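Local coordinates for PUM-HD domain-containing protein (Caenorhabditis elegans, PDB 7CGF) that binds a short RNA through its Pumilio homology domain and probably recognises the 3' untranslated regions of messenger RNAs, at residues 232-237 against 267-272. The protein carries 2 engineered substitutions. Numbering follows the deposited sequence.
With nucleotides of chain B.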
ATOM      1  N   TYR A 232      -6.383   2.193  -9.097  1.00 14.36           N
ATOM      2  CA  TYR A 232      -5.392   1.257  -8.578  1.00 14.80           C
ATOM      3  C   TYR A 232      -6.047   0.046  -7.937  1.00 16.78           C
ATOM      4  O   TYR A 232      -5.504  -1.064  -8.013  1.00 16.42           O
ATOM      5  CB  TYR A 232      -4.508   1.937  -7.547  1.00 15.04           C
ATOM      6  CG  TYR A 232      -3.632   3.035  -8.116  1.00 16.28           C
ATOM      7  CD1 TYR A 232      -2.441   2.723  -8.749  1.00 20.43           C
ATOM      8  CD2 TYR A 232      -3.991   4.371  -7.986  1.00 17.22           C
ATOM      9  CE1 TYR A 232      -1.611   3.712  -9.241  1.00 20.20           C
ATOM     10  CE2 TYR A 232      -3.158   5.384  -8.488  1.00 16.31           C
ATOM     11  CZ  TYR A 232      -1.980   5.034  -9.116  1.00 19.47           C
ATOM     12  OH  TYR A 232      -1.152   6.032  -9.599  1.00 23.19           O
ATOM     13  N   VAL A 233      -7.202   0.236  -7.294  1.00 14.46           N
ATOM     14  CA  VAL A 233      -7.928  -0.904  -6.733  1.00 13.57           C
ATOM     15  C   VAL A 233      -8.336  -1.863  -7.844  1.00 13.70           C
ATOM     16  O   VAL A 233      -8.169  -3.083  -7.735  1.00 14.43           O
ATOM     17  CB  VAL A 233      -9.145  -0.409  -5.927  1.00 16.43           C
ATOM     18  CG1 VAL A 233     -10.093  -1.554  -5.576  1.00 14.50           C
ATOM     19  CG2 VAL A 233      -8.686   0.327  -4.650  1.00 12.85           C
ATOM     20  N   VAL A 234      -8.881  -1.319  -8.934  1.00 14.97           N
ATOM     21  CA  VAL A 234      -9.267  -2.155 -10.064  1.00 13.11           C
ATOM     22  C   VAL A 234      -8.047  -2.837 -10.677  1.00 15.25           C
ATOM     23  O   VAL A 234      -8.113  -4.010 -11.056  1.00 16.73           O
ATOM     24  CB  VAL A 234     -10.031  -1.330 -11.110  1.00 13.88           C
ATOM     25  CG1 VAL A 234     -10.187  -2.136 -12.416  1.00 17.13           C
ATOM     26  CG2 VAL A 234     -11.398  -0.925 -10.564  1.00 14.10           C
ATOM     27  N   GLN A 235      -6.910  -2.130 -10.782  1.00 13.99           N
ATOM     28  CA  GLN A 235      -5.725  -2.800 -11.300  1.00 14.56           C
ATOM     29  C   GLN A 235      -5.331  -3.981 -10.417  1.00 17.22           C
ATOM     30  O   GLN A 235      -4.909  -5.026 -10.927  1.00 17.61           O
ATOM     31  CB  GLN A 235      -4.575  -1.807 -11.446  1.00 15.08           C
ATOM     32  CG  GLN A 235      -4.858  -0.829 -12.574  1.00 17.93           C
ATOM     33  CD  GLN A 235      -3.698   0.097 -12.780  1.00 20.37           C
ATOM     34  OE1 GLN A 235      -2.614  -0.327 -13.191  1.00 19.89           O
ATOM     35  NE2 GLN A 235      -3.898   1.363 -12.436  1.00 17.33           N
ATOM     36  N   HIS A 236      -5.535  -3.863  -9.106  1.00 16.28           N
ATOM     37  CA  HIS A 236      -5.241  -4.975  -8.206  1.00 15.23           C
ATOM     38  C   HIS A 236      -6.210  -6.138  -8.390  1.00 16.90           C
ATOM     39  O   HIS A 236      -5.800  -7.295  -8.222  1.00 18.77           O
ATOM     40  CB  HIS A 236      -5.234  -4.482  -6.757  1.00 16.49           C
ATOM     41  CG  HIS A 236      -3.901  -3.958  -6.322  1.00 17.10           C
ATOM     42  ND1 HIS A 236      -3.321  -2.841  -6.884  1.00 23.95           N
ATOM     43  CD2 HIS A 236      -3.006  -4.430  -5.419  1.00 22.73           C
ATOM     44  CE1 HIS A 236      -2.139  -2.633  -6.329  1.00 22.68           C
ATOM     45  NE2 HIS A 236      -1.922  -3.588  -5.442  1.00 24.57           N
ATOM     46  N   VAL A 237      -7.482  -5.861  -8.710  1.00 14.67           N
ATOM     47  CA  VAL A 237      -8.436  -6.927  -9.053  1.00 13.91           C
ATOM     48  C   VAL A 237      -7.972  -7.684 -10.292  1.00 18.65           C
ATOM     49  O   VAL A 237      -7.977  -8.919 -10.321  1.00 20.36           O
ATOM     50  CB  VAL A 237      -9.848  -6.360  -9.257  1.00 16.52           C
ATOM     51  CG1 VAL A 237     -10.820  -7.509  -9.684  1.00 16.39           C
ATOM     52  CG2 VAL A 237     -10.333  -5.702  -7.982  1.00 15.87           C
ATOM     53  N   SER A 267      -7.939   4.948 -18.228  1.00 14.84           N
ATOM     54  CA  SER A 267      -6.990   4.541 -19.262  1.00 17.71           C
ATOM     55  C   SER A 267      -5.940   3.585 -18.707  1.00 16.78           C
ATOM     56  O   SER A 267      -5.520   2.655 -19.404  1.00 16.30           O
ATOM     57  CB  SER A 267      -6.326   5.772 -19.903  1.00 17.28           C
ATOM     58  OG  SER A 267      -5.545   6.504 -18.963  1.00 18.75           O
ATOM     59  N   ASN A 268      -5.541   3.759 -17.441  1.00 15.29           N
ATOM     60  CA  ASN A 268      -4.553   2.862 -16.854  1.00 17.03           C
ATOM     61  C   ASN A 268      -5.113   1.468 -16.651  1.00 16.66           C
ATOM     62  O   ASN A 268      -4.353   0.491 -16.648  1.00 18.47           O
ATOM     63  CB  ASN A 268      -4.067   3.408 -15.504  1.00 16.41           C
ATOM     64  CG  ASN A 268      -3.463   4.801 -15.623  1.00 20.24           C
ATOM     65  OD1 ASN A 268      -4.063   5.807 -15.201  1.00 22.01           O
ATOM     66  ND2 ASN A 268      -2.287   4.870 -16.220  1.00 16.17           N
ATOM     67  N   VAL A 269      -6.420   1.361 -16.434  1.00 15.97           N
ATOM     68  CA  VAL A 269      -7.043   0.051 -16.260  1.00 16.08           C
ATOM     69  C   VAL A 269      -6.925  -0.773 -17.540  1.00 17.92           C
ATOM     70  O   VAL A 269      -6.618  -1.970 -17.492  1.00 17.21           O
ATOM     71  CB  VAL A 269      -8.504   0.229 -15.806  1.00 15.98           C
ATOM     72  CG1 VAL A 269      -9.282  -1.102 -15.845  1.00 17.69           C
ATOM     73  CG2 VAL A 269      -8.542   0.851 -14.417  1.00 16.43           C
ATOM     74  N   ILE A 270      -7.118  -0.147 -18.706  1.00 15.54           N
ATOM     75  CA  ILE A 270      -6.952  -0.894 -19.956  1.00 17.30           C
ATOM     76  C   ILE A 270      -5.514  -1.362 -20.098  1.00 18.06           C
ATOM     77  O   ILE A 270      -5.257  -2.492 -20.521  1.00 17.62           O
ATOM     78  CB  ILE A 270      -7.371  -0.059 -21.179  1.00 16.14           C
ATOM     79  CG1 ILE A 270      -8.756   0.515 -21.003  1.00 21.48           C
ATOM     80  CG2 ILE A 270      -7.324  -0.927 -22.451  1.00 17.94           C
ATOM     81  CD1 ILE A 270      -9.194   1.333 -22.192  1.00 24.33           C
ATOM     82  N   GLU A 271      -4.550  -0.501 -19.757  1.00 15.16           N
ATOM     83  CA  GLU A 271      -3.156  -0.907 -19.839  1.00 16.35           C
ATOM     84  C   GLU A 271      -2.889  -2.124 -18.968  1.00 19.59           C
ATOM     85  O   GLU A 271      -2.172  -3.044 -19.376  1.00 20.63           O
ATOM     86  CB  GLU A 271      -2.242   0.252 -19.446  1.00 22.09           C
ATOM     87  CG  GLU A 271      -2.300   1.390 -20.442  1.00 19.22           C
ATOM     88  CD  GLU A 271      -1.189   2.409 -20.228  1.00 24.60           C
ATOM     89  OE1 GLU A 271      -0.078   2.009 -19.813  1.00 28.83           O
ATOM     90  OE2 GLU A 271      -1.434   3.609 -20.469  1.00 24.47           O
ATOM     91  N   LYS A 272      -3.480  -2.154 -17.771  1.00 19.46           N
ATOM     92  CA  LYS A 272      -3.270  -3.285 -16.880  1.00 18.90           C
ATOM     93  C   LYS A 272      -3.839  -4.561 -17.479  1.00 19.04           C
ATOM     94  O   LYS A 272      -3.245  -5.640 -17.339  1.00 22.88           O
ATOM     95  CB  LYS A 272      -3.901  -3.000 -15.515  1.00 16.73           C
ATOM     96  CG  LYS A 272      -3.594  -4.042 -14.455  1.00 18.45           C
ATOM     97  CD  LYS A 272      -2.154  -3.950 -13.981  1.00 20.33           C
ATOM     98  CE  LYS A 272      -1.884  -4.991 -12.896  1.00 25.25           C
ATOM     99  NZ  LYS A 272      -0.480  -4.958 -12.413  1.00 27.62           N
TER
ATOM    100  P     U B   3       0.169  13.157 -14.744  1.00 26.45           P
ATOM    101  OP1   U B   3      -0.452  14.091 -13.771  1.00 32.18           O
ATOM    102  OP2   U B   3       1.620  13.185 -14.995  1.00 25.80           O
ATOM    103  O5'   U B   3      -0.126  11.636 -14.370  1.00 27.11           O
ATOM    104  C5'   U B   3       0.467  11.028 -13.237  1.00 21.77           C
ATOM    105  C4'   U B   3      -0.615  10.596 -12.290  1.00 24.13           C
ATOM    106  O4'   U B   3      -1.432   9.579 -12.917  1.00 25.05           O
ATOM    107  C3'   U B   3      -0.165   9.958 -10.990  1.00 34.03           C
ATOM    108  O3'   U B   3       0.203  10.946 -10.046  1.00 37.77           O
ATOM    109  C2'   U B   3      -1.400   9.167 -10.563  1.00 31.75           C
ATOM    110  O2'   U B   3      -2.317  10.022  -9.902  1.00 33.40           O
ATOM    111  C1'   U B   3      -2.016   8.771 -11.911  1.00 28.11           C
ATOM    112  N1    U B   3      -1.860   7.335 -12.240  1.00 23.97           N
ATOM    113  C2    U B   3      -2.947   6.572 -11.837  1.00 19.31           C
ATOM    114  O2    U B   3      -3.896   7.084 -11.268  1.00 17.86           O
ATOM    115  N3    U B   3      -2.865   5.235 -12.127  1.00 19.25           N
ATOM    116  C4    U B   3      -1.818   4.596 -12.746  1.00 19.98           C
ATOM    117  O4    U B   3      -1.864   3.385 -12.945  1.00 19.69           O
ATOM    118  C5    U B   3      -0.727   5.453 -13.134  1.00 23.65           C
ATOM    119  C6    U B   3      -0.781   6.765 -12.863  1.00 23.26           C
ATOM    120  P     A B   4       1.388  10.691  -8.994  1.00 61.69           P
ATOM    121  OP1   A B   4       1.807  12.041  -8.549  1.00 63.40           O
ATOM    122  OP2   A B   4       2.390   9.742  -9.527  1.00 60.01           O
ATOM    123  O5'   A B   4       0.657  10.007  -7.766  1.00 63.57           O
ATOM    124  C5'   A B   4      -0.109  10.804  -6.886  1.00 67.03           C
ATOM    125  C4'   A B   4      -0.896   9.980  -5.907  1.00 66.41           C
ATOM    126  O4'   A B   4      -1.397   8.776  -6.532  1.00 64.30           O
ATOM    127  C3'   A B   4      -0.166   9.449  -4.688  1.00 63.35           C
ATOM    128  O3'   A B   4       0.100  10.439  -3.712  1.00 65.76           O
ATOM    129  C2'   A B   4      -1.130   8.380  -4.203  1.00 64.15           C
ATOM    130  O2'   A B   4      -2.220   8.981  -3.522  1.00 64.95           O
ATOM    131  C1'   A B   4      -1.654   7.820  -5.527  1.00 63.03           C
ATOM    132  N9    A B   4      -1.062   6.511  -5.854  1.00 26.95           N
ATOM    133  C8    A B   4       0.080   6.061  -6.472  1.00 25.77           C
ATOM    134  N7    A B   4       0.150   4.736  -6.498  1.00 26.76           N
ATOM    135  C5    A B   4      -1.011   4.311  -5.836  1.00 21.39           C
ATOM    136  C6    A B   4      -1.595   3.073  -5.494  1.00 21.07           C
ATOM    137  N6    A B   4      -1.097   1.863  -5.756  1.00 21.91           N
ATOM    138  N1    A B   4      -2.772   3.100  -4.841  1.00 19.83           N
ATOM    139  C2    A B   4      -3.349   4.240  -4.536  1.00 20.59           C
ATOM    140  N3    A B   4      -2.904   5.464  -4.797  1.00 26.10           N
ATOM    141  C4    A B   4      -1.736   5.409  -5.444  1.00 18.46           C
ATOM    142  P     G B   2       2.816  14.360 -19.583  1.00 35.12           P
ATOM    143  OP1   G B   2       3.061  15.323 -18.484  1.00 40.63           O
ATOM    144  OP2   G B   2       3.878  13.398 -19.920  1.00 34.12           O
ATOM    145  O5'   G B   2       1.515  13.540 -19.145  1.00 28.52           O
ATOM    146  C5'   G B   2       0.256  14.181 -19.049  1.00 20.67           C
ATOM    147  C4'   G B   2      -0.789  13.233 -18.518  1.00 31.25           C
ATOM    148  O4'   G B   2      -0.985  12.151 -19.461  1.00 28.50           O
ATOM    149  C3'   G B   2      -0.429  12.530 -17.221  1.00 26.49           C
ATOM    150  O3'   G B   2      -0.662  13.359 -16.097  1.00 29.48           O
ATOM    151  C2'   G B   2      -1.297  11.269 -17.276  1.00 21.46           C
ATOM    152  O2'   G B   2      -2.644  11.553 -16.928  1.00 23.22           O
ATOM    153  C1'   G B   2      -1.260  10.947 -18.770  1.00 22.73           C
ATOM    154  N9    G B   2      -0.227   9.945 -19.091  1.00 23.83           N
ATOM    155  C8    G B   2       1.136  10.092 -19.217  1.00 23.38           C
ATOM    156  N7    G B   2       1.759   8.975 -19.492  1.00 27.79           N
ATOM    157  C5    G B   2       0.745   8.022 -19.546  1.00 27.25           C
ATOM    158  C6    G B   2       0.792   6.628 -19.807  1.00 22.65           C
ATOM    159  O6    G B   2       1.766   5.912 -20.055  1.00 25.34           O
ATOM    160  N1    G B   2      -0.486   6.060 -19.770  1.00 21.61           N
ATOM    161  C2    G B   2      -1.641   6.749 -19.526  1.00 19.00           C
ATOM    162  N2    G B   2      -2.766   6.015 -19.518  1.00 19.84           N
ATOM    163  N3    G B   2      -1.698   8.052 -19.261  1.00 19.81           N
ATOM    164  C4    G B   2      -0.473   8.610 -19.303  1.00 21.88           C
TER
HETATM  165  O   HOH W   1      -1.498   0.317 -15.513  1.00 34.29           O
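Segments 232-237 and 267-272, on helices 230-240 and 266-276, run nearly parallel, their axes 9.3 Å apart at 15°, with the CA atoms of Q235 and V269 closest at 5.9 Å. V234 meets V269, CG1 to CG1 at 3.7 Å, and Q235 lies against K272, whose bend at chi2 (73°) lays CD 3.7 Å from Q235 OE1 while its amine salt-bridges E239. These are the RNA-reading helices of two successive predicted Pumilio repeats, and side chains from both reach the bases. The extended Q235 sends NE2 almost straight at O4 of U3 of chain B, 2.9 Å with an N-H...O angle of 169°, while a water lies within hydrogen-bonding distance of Q235 OE1 and N268 O. Y232 and N268 sandwich that uracil: the N268 amide packs against it, and the tyrosine ring, oblique to it, carries A4 of chain B on one face, C5 3.3 Å above the ring centre. With an alanine in place of Y232, A4 would probably lose the ring beneath it and U3 one of its two flanking groups, freeing it to shift from Q235. G2 of chain B donates from N1 to E271 OE2 (2.7 Å) and from N2 to both E271 OE2 and S267 OG.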